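Local coordinates for protein BlEst2 (Bacillus licheniformis, PDB 6WPX) that probably hydrolyses ester bonds as an esterase or lipase, here in its propeptide form, and has a C-terminal domain with autoinhibitory effects, at residues Gly121-Gln126 with Leu144-His149; Tyr202-Gly207 with Asn238-Tyr243; Ser320-Gly325 with Ser371-Lys376; Gly295-Leu300 with Gln375-Leu380. All blocks are in the same frame, centred on the assembly; numbering follows the deposited sequence.

Interactions 1 and 2 lie in the alpha/beta-hydrolase part of the chain, and interactions 3 and 4 in the beta-rich part that follows. The first two have centres about 8 Å apart and touch. Gln126 NE2 is 2.8 Å from Tyr243 OH, and His149 N is 3.0 Å from Asn238 O, both probable hydrogen bonds. Interactions 3 and 4 have centres about 7 Å apart and share Gln375 and Lys376. There Ser320 OG lies 2.7 Å from Glu377 OE1. The two pairs are well separated: the nearest atoms of interactions 2 and 4 are about 17 Å apart. Interaction 1 is built on the helix just after Ser119, in a region probably equivalent to the nucleophile elbow.

Interaction 1. Residues Gly121-Gln126 with Leu144-His149; sequences GGIDSQ and LGTPHH
Helix 121-131 of the alpha/beta-hydrolase fold begins here, and its first turn meets the loop after strand 138-144 through Gly122, Ile123 and Thr146. Thr146 OG1 sits 3.4 Å from Gly122 CA. A side chain on Gly122 would point straight at this hydroxyl and clash with it, so the close approach depends on the glycine. Thr146 OG1 itself is hydrogen-bonded to Ser119 O, just before the helix. With OG1 beside the backbone N (chi1 -67°), the methyl CG2 of Thr146 is left to touch Ile123 CG1 at 3.6 Å. The same methyl stands over the centre of the His148 ring. Ile123 reaches on with CD1, which lies 3.4 Å from Pro147 O and 4.2 Å from Pro147 CG. Pro147 is the centre of an inverse gamma turn, and His148 N closes it on Thr146 O at 2.8 Å. The Ser119-Lys120-Gly121 sequence between strand 113-118 and this helix is consistent with the nucleophile elbow of the family, and the loop that follows Leu144 packs beside it. The polar link between the segments runs through water. Water 1 donates to Gln126 OE1 at 2.7 Å and lies 2.8 Å from His148 ND1, in the plane of that ring. The other ring nitrogen, His148 NE2, is hydrogen-bonded to Thr143 OG1, so both nitrogens have partners and the ring's rotation is fixed. The Gln126 amide is likewise held at both ends, OE1 also by Arg188 and NE2 by Tyr243.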
loop_
_atom_site.group_PDB
_atom_site.type_symbol
_atom_site.label_atom_id
_atom_site.label_comp_id
_atom_site.label_asym_id
_atom_site.label_seq_id
_atom_site.Cartn_x
_atom_site.Cartn_y
_atom_site.Cartn_z
ATOM N N GLY A 121 8.010 8.232 -3.324
ATOM C CA GLY A 121 8.990 9.061 -4.016
ATOM C C GLY A 121 9.020 8.805 -5.519
ATOM O O GLY A 121 9.317 9.720 -6.267
ATOM N N GLY A 122 8.708 7.577 -5.960
ATOM C CA GLY A 122 8.671 7.226 -7.388
ATOM C C GLY A 122 7.527 7.911 -8.114
ATOM O O GLY A 122 7.640 8.221 -9.304
ATOM N N ILE A 123 6.412 8.146 -7.399
ATOM C CA ILE A 123 5.207 8.831 -7.901
ATOM C C ILE A 123 5.488 10.336 -7.938
ATOM O O ILE A 123 5.198 10.971 -8.951
ATOM C CB ILE A 123 3.922 8.515 -7.085
ATOM C CG1 ILE A 123 3.663 6.984 -6.965
ATOM C CG2 ILE A 123 2.698 9.232 -7.696
ATOM C CD1 ILE A 123 2.608 6.693 -5.816
ATOM N N ASP A 124 6.065 10.898 -6.844
ATOM C CA ASP A 124 6.448 12.323 -6.779
ATOM C C ASP A 124 7.416 12.613 -7.937
ATOM O O ASP A 124 7.376 13.685 -8.538
ATOM C CB ASP A 124 7.172 12.633 -5.452
ATOM C CG ASP A 124 6.392 12.364 -4.184
ATOM O OD1 ASP A 124 5.134 12.279 -4.259
ATOM O OD2 ASP A 124 7.019 12.330 -3.105
ATOM N N SER A 125 8.296 11.644 -8.224
ATOM C CA SER A 125 9.281 11.748 -9.300
ATOM C C SER A 125 8.626 11.908 -10.644
ATOM O O SER A 125 9.000 12.817 -11.388
ATOM C CB SER A 125 10.226 10.552 -9.293
ATOM O OG SER A 125 11.036 10.661 -8.137
ATOM N N GLN A 126 7.634 11.057 -10.950
ATOM C CA GLN A 126 6.909 11.120 -12.225
ATOM C C GLN A 126 6.157 12.386 -12.342
ATOM O O GLN A 126 6.136 12.965 -13.418
ATOM C CB GLN A 126 5.928 9.970 -12.384
ATOM C CG GLN A 126 6.496 8.785 -13.083
ATOM C CD GLN A 126 5.398 8.022 -13.783
ATOM O OE1 GLN A 126 4.350 7.746 -13.202
ATOM N NE2 GLN A 126 5.631 7.628 -15.025
ATOM N N LEU A 144 11.927 2.136 -6.656
ATOM C CA LEU A 144 12.107 1.004 -5.761
ATOM C C LEU A 144 10.844 0.869 -4.911
ATOM O O LEU A 144 10.572 1.730 -4.073
ATOM C CB LEU A 144 13.330 1.235 -4.831
ATOM C CG LEU A 144 14.670 1.706 -5.486
ATOM C CD1 LEU A 144 15.750 1.944 -4.422
ATOM C CD2 LEU A 144 15.155 0.719 -6.519
ATOM N N GLY A 145 10.109 -0.214 -5.125
ATOM C CA GLY A 145 8.874 -0.501 -4.393
ATOM C C GLY A 145 7.883 0.629 -4.415
ATOM O O GLY A 145 7.287 0.959 -3.384
ATOM N N THR A 146 7.731 1.266 -5.580
ATOM C CA THR A 146 6.824 2.399 -5.707
ATOM C C THR A 146 5.424 1.906 -6.029
ATOM O O THR A 146 5.256 1.241 -7.048
ATOM C CB THR A 146 7.302 3.391 -6.791
ATOM O OG1 THR A 146 8.524 4.004 -6.346
ATOM C CG2 THR A 146 6.236 4.482 -7.087
ATOM N N PRO A 147 4.398 2.287 -5.238
ATOM C CA PRO A 147 3.028 1.890 -5.603
ATOM C C PRO A 147 2.479 2.753 -6.748
ATOM O O PRO A 147 1.579 3.571 -6.538
ATOM C CB PRO A 147 2.247 2.067 -4.299
ATOM C CG PRO A 147 2.973 3.182 -3.568
ATOM C CD PRO A 147 4.423 3.120 -4.015
ATOM N N HIS A 148 3.001 2.546 -7.979
ATOM C CA HIS A 148 2.519 3.284 -9.161
ATOM C C HIS A 148 1.007 3.070 -9.395
ATOM O O HIS A 148 0.370 3.939 -9.977
ATOM C CB HIS A 148 3.294 2.881 -10.418
ATOM C CG HIS A 148 4.734 3.301 -10.384
ATOM N ND1 HIS A 148 5.103 4.633 -10.470
ATOM C CD2 HIS A 148 5.847 2.539 -10.271
ATOM C CE1 HIS A 148 6.423 4.635 -10.455
ATOM N NE2 HIS A 148 6.916 3.391 -10.332
ATOM N N HIS A 149 0.446 1.916 -8.952
ATOM C CA HIS A 149 -0.991 1.643 -9.118
ATOM C C HIS A 149 -1.743 1.770 -7.781
ATOM O O HIS A 149 -2.883 1.360 -7.671
ATOM C CB HIS A 149 -1.257 0.281 -9.816
ATOM C CG HIS A 149 -0.630 0.183 -11.180
ATOM N ND1 HIS A 149 -1.340 0.469 -12.325
ATOM C CD2 HIS A 149 0.646 -0.090 -11.518
ATOM C CE1 HIS A 149 -0.496 0.311 -13.328
ATOM N NE2 HIS A 149 0.713 -0.012 -12.896
HETATM O O HOH W 1 3.595 6.989 -10.692
#

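Interaction 2. Residues Tyr202-Gly207 with Asn238-Tyr243; sequences YFTLAG and NARLPY
Residues Tyr202-Ala206 and Ala239-Tyr243 run in roughly opposed directions, 151° apart, and Thr204 and Arg240 have their CA atoms 6.0 Å apart. The first segment is on strand 201-205 of the alpha/beta-hydrolase sheet, and the second is the loop leading to strand 245-246 beside it. Arg240 bends at chi2 (-47°) and brings its guanidinium back to the strand. Its NH1 donates to Thr204 OG1 at 3.0 Å, almost exactly in the guanidinium plane. Thr204 OG1 is also hydrogen-bonded to Asn246 OD1. Ala206 CB covers one face of the guanidinium, and also meets Ala239 CB at 3.7 Å. Outside the contact, Arg240 NE pairs with Glu236 and NH2 with Leu247 O. At the other end Tyr243 turns a ring edge toward the Tyr202 face, an offset edge-to-face pair with centroids 5.8 Å apart. Leu241 CD1 packs against Tyr202 CD1 at 3.9 Å. Water 2 joins Tyr202 N to Tyr243 O. A leucine in place of Arg240 would probably leave Glu236 without its cationic mate and Thr204 OG1 without this donor. The Glu236 salt bridge probably balances the charge of this buried guanidinium, and the bonds to Thr204 OG1 and Leu247 O hold its orientation.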
loop_
_atom_site.group_PDB
_atom_site.type_symbol
_atom_site.label_atom_id
_atom_site.label_comp_id
_atom_site.label_asym_id
_atom_site.label_seq_id
_atom_site.Cartn_x
_atom_site.Cartn_y
_atom_site.Cartn_z
ATOM N N TYR A 202 12.051 4.886 -17.771
ATOM C CA TYR A 202 11.661 4.368 -16.451
ATOM C C TYR A 202 12.072 2.936 -16.249
ATOM O O TYR A 202 11.987 2.119 -17.170
ATOM C CB TYR A 202 10.140 4.474 -16.234
ATOM C CG TYR A 202 9.674 5.900 -16.115
ATOM C CD1 TYR A 202 9.656 6.546 -14.885
ATOM C CD2 TYR A 202 9.287 6.624 -17.240
ATOM C CE1 TYR A 202 9.298 7.887 -14.781
ATOM C CE2 TYR A 202 8.904 7.956 -17.147
ATOM C CZ TYR A 202 8.901 8.583 -15.914
ATOM O OH TYR A 202 8.516 9.890 -15.821
ATOM N N PHE A 203 12.496 2.643 -15.013
ATOM C CA PHE A 203 12.868 1.314 -14.530
ATOM C C PHE A 203 12.172 1.112 -13.214
ATOM O O PHE A 203 12.141 2.023 -12.382
ATOM C CB PHE A 203 14.374 1.198 -14.293
ATOM C CG PHE A 203 15.220 1.252 -15.532
ATOM C CD1 PHE A 203 15.573 2.468 -16.097
ATOM C CD2 PHE A 203 15.682 0.081 -16.130
ATOM C CE1 PHE A 203 16.375 2.514 -17.244
ATOM C CE2 PHE A 203 16.488 0.130 -17.265
ATOM C CZ PHE A 203 16.827 1.345 -17.816
ATOM N N THR A 204 11.654 -0.080 -12.994
ATOM C CA THR A 204 11.016 -0.364 -11.705
ATOM C C THR A 204 11.632 -1.577 -11.090
ATOM O O THR A 204 11.953 -2.541 -11.786
ATOM C CB THR A 204 9.484 -0.525 -11.800
ATOM O OG1 THR A 204 9.184 -1.751 -12.447
ATOM C CG2 THR A 204 8.775 0.661 -12.494
ATOM N N LEU A 205 11.821 -1.514 -9.790
ATOM C CA LEU A 205 12.267 -2.632 -8.969
ATOM C C LEU A 205 11.128 -2.886 -7.996
ATOM O O LEU A 205 10.441 -1.946 -7.574
ATOM C CB LEU A 205 13.553 -2.329 -8.183
ATOM C CG LEU A 205 14.868 -2.752 -8.862
ATOM C CD1 LEU A 205 15.134 -1.889 -10.091
ATOM C CD2 LEU A 205 16.052 -2.617 -7.880
ATOM N N ALA A 206 10.916 -4.148 -7.668
ATOM C CA ALA A 206 9.894 -4.531 -6.693
ATOM C C ALA A 206 10.403 -5.716 -5.909
ATOM O O ALA A 206 11.191 -6.511 -6.429
ATOM C CB ALA A 206 8.583 -4.875 -7.395
ATOM N N GLY A 207 9.965 -5.819 -4.665
ATOM C CA GLY A 207 10.329 -6.938 -3.804
ATOM C C GLY A 207 9.189 -7.935 -3.657
ATOM O O GLY A 207 8.020 -7.583 -3.866
ATOM N N ASN A 238 1.400 -3.664 -8.542
ATOM C CA ASN A 238 1.197 -2.239 -8.353
ATOM C C ASN A 238 2.487 -1.445 -8.320
ATOM O O ASN A 238 2.419 -0.230 -8.329
ATOM C CB ASN A 238 0.336 -1.969 -7.105
ATOM C CG ASN A 238 -1.116 -2.361 -7.283
ATOM O OD1 ASN A 238 -1.482 -3.098 -8.191
ATOM N ND2 ASN A 238 -1.987 -1.820 -6.468
ATOM N N ALA A 239 3.656 -2.119 -8.337
ATOM C CA ALA A 239 4.973 -1.466 -8.345
ATOM C C ALA A 239 5.494 -1.224 -9.769
ATOM O O ALA A 239 6.608 -0.696 -9.953
ATOM C CB ALA A 239 5.972 -2.292 -7.549
ATOM N N ARG A 240 4.685 -1.587 -10.785
ATOM C CA ARG A 240 5.098 -1.516 -12.196
ATOM C C ARG A 240 4.485 -0.366 -12.975
ATOM O O ARG A 240 3.463 0.188 -12.552
ATOM C CB ARG A 240 4.750 -2.845 -12.926
ATOM C CG ARG A 240 5.245 -4.104 -12.241
ATOM C CD ARG A 240 6.702 -3.975 -11.807
ATOM N NE ARG A 240 7.234 -5.252 -11.367
ATOM C CZ ARG A 240 8.520 -5.510 -11.196
ATOM N NH1 ARG A 240 9.432 -4.568 -11.425
ATOM N NH2 ARG A 240 8.908 -6.702 -10.784
ATOM N N LEU A 241 5.118 -0.026 -14.119
ATOM C CA LEU A 241 4.643 0.944 -15.093
ATOM C C LEU A 241 4.581 0.232 -16.461
ATOM O O LEU A 241 5.488 -0.555 -16.781
ATOM C CB LEU A 241 5.520 2.204 -15.174
ATOM C CG LEU A 241 5.496 3.142 -13.962
ATOM C CD1 LEU A 241 6.631 4.160 -14.062
ATOM C CD2 LEU A 241 4.162 3.868 -13.863
ATOM N N PRO A 242 3.520 0.470 -17.267
ATOM C CA PRO A 242 3.372 -0.285 -18.532
ATOM C C PRO A 242 4.473 -0.116 -19.579
ATOM O O PRO A 242 4.738 -1.055 -20.323
ATOM C CB PRO A 242 2.006 0.177 -19.079
ATOM C CG PRO A 242 1.702 1.441 -18.372
ATOM C CD PRO A 242 2.366 1.356 -17.024
ATOM N N TYR A 243 5.128 1.040 -19.618
ATOM C CA TYR A 243 6.172 1.371 -20.599
ATOM C C TYR A 243 7.561 1.275 -19.970
ATOM O O TYR A 243 8.539 1.647 -20.610
ATOM C CB TYR A 243 5.959 2.819 -21.085
ATOM C CG TYR A 243 5.492 3.721 -19.959
ATOM C CD1 TYR A 243 6.397 4.251 -19.039
ATOM C CD2 TYR A 243 4.139 3.991 -19.773
ATOM C CE1 TYR A 243 5.965 5.020 -17.964
ATOM C CE2 TYR A 243 3.697 4.759 -18.702
ATOM C CZ TYR A 243 4.615 5.264 -17.797
ATOM O OH TYR A 243 4.204 6.042 -16.761
HETATM O O HOH W 2 10.056 4.053 -20.101
HETATM O O HOH W 3 8.773 0.225 -8.283
#

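Interaction 3. Residues Ser320-Gly325 with Ser371-Lys376; sequences SNHSSG and SSVKQK
His322 NE2 donates to Gln375 O at 2.9 Å, joining two loops that each pass from one antiparallel sheet of the beta-rich part to the other. Segment 320-325 connects strands 313-320 and 326-330, while 373-376 leads from strand 365-372 to strand 377-386. The bond is bent, 145° at the hydrogen, and the donor stands above the carbonyl plane. Val373 CG1 meets the ring at His322 CE1, 3.6 Å away, and also lies 3.8 Å from Gly325 CA. The Gln375 side chain runs alongside that of His322, antiparallel to it, and its NE2 comes within 3.5 Å of His322 CD2. The amide plane is nearly upright to the ring, at 82°. With chi1 at 64°, His322 CG lies between the backbone N and carbonyl carbon, and the ring is directed at the second loop. Replacing the imidazole by an alanine methyl is likely to leave Gln375 O without this donor and to open a gap beside Val373. Further out, Ser320 forms an ST turn that fixes the backbone before the ring, and Glu377 holds the same hydroxyl. In that turn His322 N donates to Ser320 OG at 3.2 Å, and this oxygen also stands over the centre of the His322 ring.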
loop_
_atom_site.group_PDB
_atom_site.type_symbol
_atom_site.label_atom_id
_atom_site.label_comp_id
_atom_site.label_asym_id
_atom_site.label_seq_id
_atom_site.Cartn_x
_atom_site.Cartn_y
_atom_site.Cartn_z
ATOM N N SER A 320 -4.089 -1.868 16.771
ATOM C CA SER A 320 -4.453 -0.935 17.838
ATOM C C SER A 320 -3.470 0.241 17.880
ATOM O O SER A 320 -2.386 0.158 17.313
ATOM C CB SER A 320 -4.425 -1.658 19.183
ATOM O OG SER A 320 -4.757 -0.787 20.260
ATOM N N ASN A 321 -3.844 1.319 18.565
ATOM C CA ASN A 321 -2.956 2.459 18.743
ATOM C C ASN A 321 -1.999 2.191 19.917
ATOM O O ASN A 321 -1.052 2.951 20.120
ATOM C CB ASN A 321 -3.744 3.759 18.939
ATOM C CG ASN A 321 -4.719 3.710 20.068
ATOM O OD1 ASN A 321 -5.663 2.923 20.065
ATOM N ND2 ASN A 321 -4.563 4.625 21.009
ATOM N N HIS A 322 -2.205 1.103 20.665
ATOM C CA HIS A 322 -1.265 0.791 21.736
ATOM C C HIS A 322 -0.974 -0.711 21.776
ATOM O O HIS A 322 -1.678 -1.520 21.163
ATOM C CB HIS A 322 -1.641 1.407 23.102
ATOM C CG HIS A 322 -2.913 0.923 23.704
ATOM N ND1 HIS A 322 -2.990 -0.313 24.322
ATOM C CD2 HIS A 322 -4.087 1.570 23.874
ATOM C CE1 HIS A 322 -4.223 -0.401 24.793
ATOM N NE2 HIS A 322 -4.919 0.704 24.549
ATOM N N SER A 323 0.108 -1.058 22.459
ATOM C CA SER A 323 0.681 -2.397 22.516
ATOM C C SER A 323 0.370 -3.180 23.781
ATOM O O SER A 323 0.731 -4.357 23.864
ATOM C CB SER A 323 2.195 -2.267 22.390
ATOM O OG SER A 323 2.695 -1.437 23.423
ATOM N N SER A 324 -0.303 -2.556 24.755
ATOM C CA SER A 324 -0.528 -3.185 26.056
ATOM C C SER A 324 -1.842 -3.967 26.209
ATOM O O SER A 324 -2.059 -4.547 27.270
ATOM C CB SER A 324 -0.385 -2.155 27.173
ATOM O OG SER A 324 -1.327 -1.107 27.028
ATOM N N GLY A 325 -2.661 -4.040 25.158
ATOM C CA GLY A 325 -3.917 -4.790 25.216
ATOM C C GLY A 325 -3.737 -6.295 25.318
ATOM O O GLY A 325 -2.768 -6.838 24.798
ATOM N N SER A 371 -10.318 -8.395 23.022
ATOM C CA SER A 371 -9.261 -7.451 23.388
ATOM C C SER A 371 -9.661 -6.817 24.708
ATOM O O SER A 371 -10.749 -6.246 24.819
ATOM C CB SER A 371 -9.096 -6.366 22.330
ATOM O OG SER A 371 -8.058 -5.467 22.683
ATOM N N SER A 372 -8.811 -6.982 25.720
ATOM C CA SER A 372 -9.037 -6.407 27.044
ATOM C C SER A 372 -7.993 -5.327 27.231
ATOM O O SER A 372 -6.802 -5.593 27.125
ATOM C CB SER A 372 -8.935 -7.474 28.134
ATOM O OG SER A 372 -9.298 -6.949 29.399
ATOM N N VAL A 373 -8.450 -4.094 27.424
ATOM C CA VAL A 373 -7.569 -2.934 27.571
ATOM C C VAL A 373 -7.836 -2.190 28.880
ATOM O O VAL A 373 -8.955 -2.224 29.384
ATOM C CB VAL A 373 -7.646 -1.977 26.342
ATOM C CG1 VAL A 373 -7.084 -2.622 25.074
ATOM C CG2 VAL A 373 -9.066 -1.475 26.105
ATOM N N LYS A 374 -6.832 -1.473 29.365
ATOM C CA LYS A 374 -6.919 -0.614 30.578
ATOM C C LYS A 374 -7.001 0.840 30.117
ATOM O O LYS A 374 -7.561 1.664 30.836
ATOM C CB LYS A 374 -5.680 -0.786 31.454
ATOM N N GLN A 375 -6.431 1.091 28.939
ATOM C CA GLN A 375 -6.391 2.398 28.255
ATOM C C GLN A 375 -7.223 2.264 26.975
ATOM O O GLN A 375 -7.148 1.234 26.346
ATOM C CB GLN A 375 -4.935 2.695 27.927
ATOM C CG GLN A 375 -4.719 3.846 26.957
ATOM C CD GLN A 375 -3.273 4.282 26.982
ATOM O OE1 GLN A 375 -2.826 4.921 27.939
ATOM N NE2 GLN A 375 -2.534 3.949 25.932
ATOM N N LYS A 376 -7.960 3.311 26.647
ATOM C CA LYS A 376 -8.859 3.453 25.482
ATOM C C LYS A 376 -8.116 3.097 24.186
ATOM O O LYS A 376 -6.954 3.490 24.025
ATOM C CB LYS A 376 -9.378 4.892 25.487
ATOM C CG LYS A 376 -10.457 5.234 24.481
ATOM C CD LYS A 376 -10.833 6.690 24.526
ATOM C CE LYS A 376 -10.904 7.227 25.942
ATOM N NZ LYS A 376 -10.831 8.705 26.009
#

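Interaction 4. Residues Gly295-Leu300 with Gln375-Leu380; sequences GENHGL and QKEAFL
Lys376 lies alongside His298, both side chains pointing the same way at the exposed end of this antiparallel strand pair. Its aliphatic chain does the touching, with Lys376 CD 3.2 Å from His298 NE2. Glu377 comes next and faces Asn297 in a hydrogen-bonded pair. Asn297 N donates to Glu377 O at 2.8 Å, and Glu377 N returns a bond to Asn297 O. Their side chains join too: Asn297 ND2 reaches Glu377 OE2 at 3.0 Å, on the anti side of the carboxylate and tilted from its plane. Asn297 OD1 accepts from Gly299 N in an Asx turn, where the chain leaves strand 290-297. Ala378 stands opposite Glu296 as a non-hydrogen-bonded pair, and Trp164 of helix 163-169 touches both. Phe379 then pairs with Gly295, its N donating to Gly295 O at 2.8 Å. With chi1 at 75° the ring folds back over the neighbouring strand and puts one face over Gly295 N. A side chain on Gly295 would crowd that ring, and the backbone angles of Gly295 by themselves call for glycine. These bonds add strand 290-297 as an edge strand of the antiparallel sheet, next to strand 377-386. The buried Glu377 carboxylate is also held by Ser371 and Ser320 hydroxyls and by Trp318 NE1, and the N-H donors among these partners would favour its ionised form.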
loop_
_atom_site.group_PDB
_atom_site.type_symbol
_atom_site.label_atom_id
_atom_site.label_comp_id
_atom_site.label_asym_id
_atom_site.label_seq_id
_atom_site.Cartn_x
_atom_site.Cartn_y
_atom_site.Cartn_z
ATOM N N GLY A 295 -13.527 -0.243 15.333
ATOM C CA GLY A 295 -14.290 0.473 16.344
ATOM C C GLY A 295 -13.374 0.998 17.411
ATOM O O GLY A 295 -12.174 1.172 17.185
ATOM N N GLU A 296 -13.935 1.220 18.571
ATOM C CA GLU A 296 -13.237 1.688 19.747
ATOM C C GLU A 296 -13.547 0.723 20.861
ATOM O O GLU A 296 -14.616 0.090 20.869
ATOM C CB GLU A 296 -13.705 3.099 20.120
ATOM C CG GLU A 296 -13.056 4.161 19.241
ATOM C CD GLU A 296 -13.558 5.587 19.409
ATOM O OE1 GLU A 296 -14.651 5.787 19.987
ATOM O OE2 GLU A 296 -12.858 6.510 18.937
ATOM N N ASN A 297 -12.588 0.573 21.777
ATOM C CA ASN A 297 -12.723 -0.308 22.914
ATOM C C ASN A 297 -12.183 0.395 24.154
ATOM O O ASN A 297 -11.018 0.793 24.194
ATOM C CB ASN A 297 -11.968 -1.612 22.649
ATOM C CG ASN A 297 -11.951 -2.573 23.810
ATOM O OD1 ASN A 297 -12.864 -2.603 24.634
ATOM N ND2 ASN A 297 -10.930 -3.407 23.869
ATOM N N HIS A 298 -13.033 0.544 25.165
ATOM C CA HIS A 298 -12.668 1.189 26.426
ATOM C C HIS A 298 -12.449 0.162 27.550
ATOM O O HIS A 298 -12.145 0.555 28.672
ATOM C CB HIS A 298 -13.744 2.211 26.826
ATOM C CG HIS A 298 -13.809 3.397 25.914
ATOM N ND1 HIS A 298 -14.415 3.315 24.673
ATOM C CD2 HIS A 298 -13.343 4.653 26.094
ATOM C CE1 HIS A 298 -14.306 4.522 24.145
ATOM N NE2 HIS A 298 -13.677 5.362 24.967
ATOM N N GLY A 299 -12.608 -1.127 27.242
ATOM C CA GLY A 299 -12.419 -2.204 28.207
ATOM C C GLY A 299 -12.300 -3.544 27.520
ATOM O O GLY A 299 -11.229 -3.906 27.027
ATOM N N LEU A 300 -13.412 -4.271 27.456
ATOM C CA LEU A 300 -13.459 -5.551 26.783
ATOM C C LEU A 300 -14.246 -5.401 25.484
ATOM O O LEU A 300 -15.376 -4.897 25.486
ATOM C CB LEU A 300 -14.108 -6.625 27.675
ATOM C CG LEU A 300 -14.407 -7.983 26.994
ATOM C CD1 LEU A 300 -13.132 -8.743 26.661
ATOM C CD2 LEU A 300 -15.327 -8.831 27.858
ATOM N N GLN A 375 -6.431 1.091 28.939
ATOM C CA GLN A 375 -6.391 2.398 28.255
ATOM C C GLN A 375 -7.223 2.264 26.975
ATOM O O GLN A 375 -7.148 1.234 26.346
ATOM C CB GLN A 375 -4.935 2.695 27.927
ATOM C CG GLN A 375 -4.719 3.846 26.957
ATOM C CD GLN A 375 -3.273 4.282 26.982
ATOM O OE1 GLN A 375 -2.826 4.921 27.939
ATOM N NE2 GLN A 375 -2.534 3.949 25.932
ATOM N N LYS A 376 -7.960 3.311 26.647
ATOM C CA LYS A 376 -8.859 3.453 25.482
ATOM C C LYS A 376 -8.116 3.097 24.186
ATOM O O LYS A 376 -6.954 3.490 24.025
ATOM C CB LYS A 376 -9.378 4.892 25.487
ATOM C CG LYS A 376 -10.457 5.234 24.481
ATOM C CD LYS A 376 -10.833 6.690 24.526
ATOM C CE LYS A 376 -10.904 7.227 25.942
ATOM N NZ LYS A 376 -10.831 8.705 26.009
ATOM N N GLU A 377 -8.766 2.325 23.317
ATOM C CA GLU A 377 -8.108 1.969 22.044
ATOM C C GLU A 377 -9.068 2.094 20.866
ATOM O O GLU A 377 -10.241 1.974 21.061
ATOM C CB GLU A 377 -7.540 0.547 22.075
ATOM C CG GLU A 377 -8.608 -0.517 21.931
ATOM C CD GLU A 377 -8.123 -1.919 21.639
ATOM O OE1 GLU A 377 -6.976 -2.064 21.257
ATOM O OE2 GLU A 377 -8.914 -2.837 21.773
ATOM N N ALA A 378 -8.527 2.513 19.733
ATOM C CA ALA A 378 -9.235 2.378 18.450
ATOM C C ALA A 378 -8.643 1.097 17.844
ATOM O O ALA A 378 -7.457 0.857 18.015
ATOM C CB ALA A 378 -9.060 3.554 17.542
ATOM N N PHE A 379 -9.476 0.282 17.221
ATOM C CA PHE A 379 -8.974 -0.960 16.667
ATOM C C PHE A 379 -9.416 -1.220 15.249
ATOM O O PHE A 379 -10.381 -0.639 14.757
ATOM C CB PHE A 379 -9.372 -2.152 17.575
ATOM C CG PHE A 379 -10.832 -2.566 17.476
ATOM C CD1 PHE A 379 -11.252 -3.479 16.509
ATOM C CD2 PHE A 379 -11.782 -2.030 18.330
ATOM C CE1 PHE A 379 -12.587 -3.849 16.406
ATOM C CE2 PHE A 379 -13.119 -2.413 18.238
ATOM C CZ PHE A 379 -13.513 -3.312 17.271
ATOM N N LEU A 380 -8.709 -2.132 14.609
ATOM C CA LEU A 380 -9.016 -2.645 13.288
ATOM C C LEU A 380 -8.698 -4.118 13.395
ATOM O O LEU A 380 -7.568 -4.485 13.676
ATOM C CB LEU A 380 -8.180 -1.952 12.198
ATOM C CG LEU A 380 -8.499 -2.313 10.735
ATOM C CD1 LEU A 380 -9.979 -2.062 10.402
ATOM C CD2 LEU A 380 -7.615 -1.528 9.786
#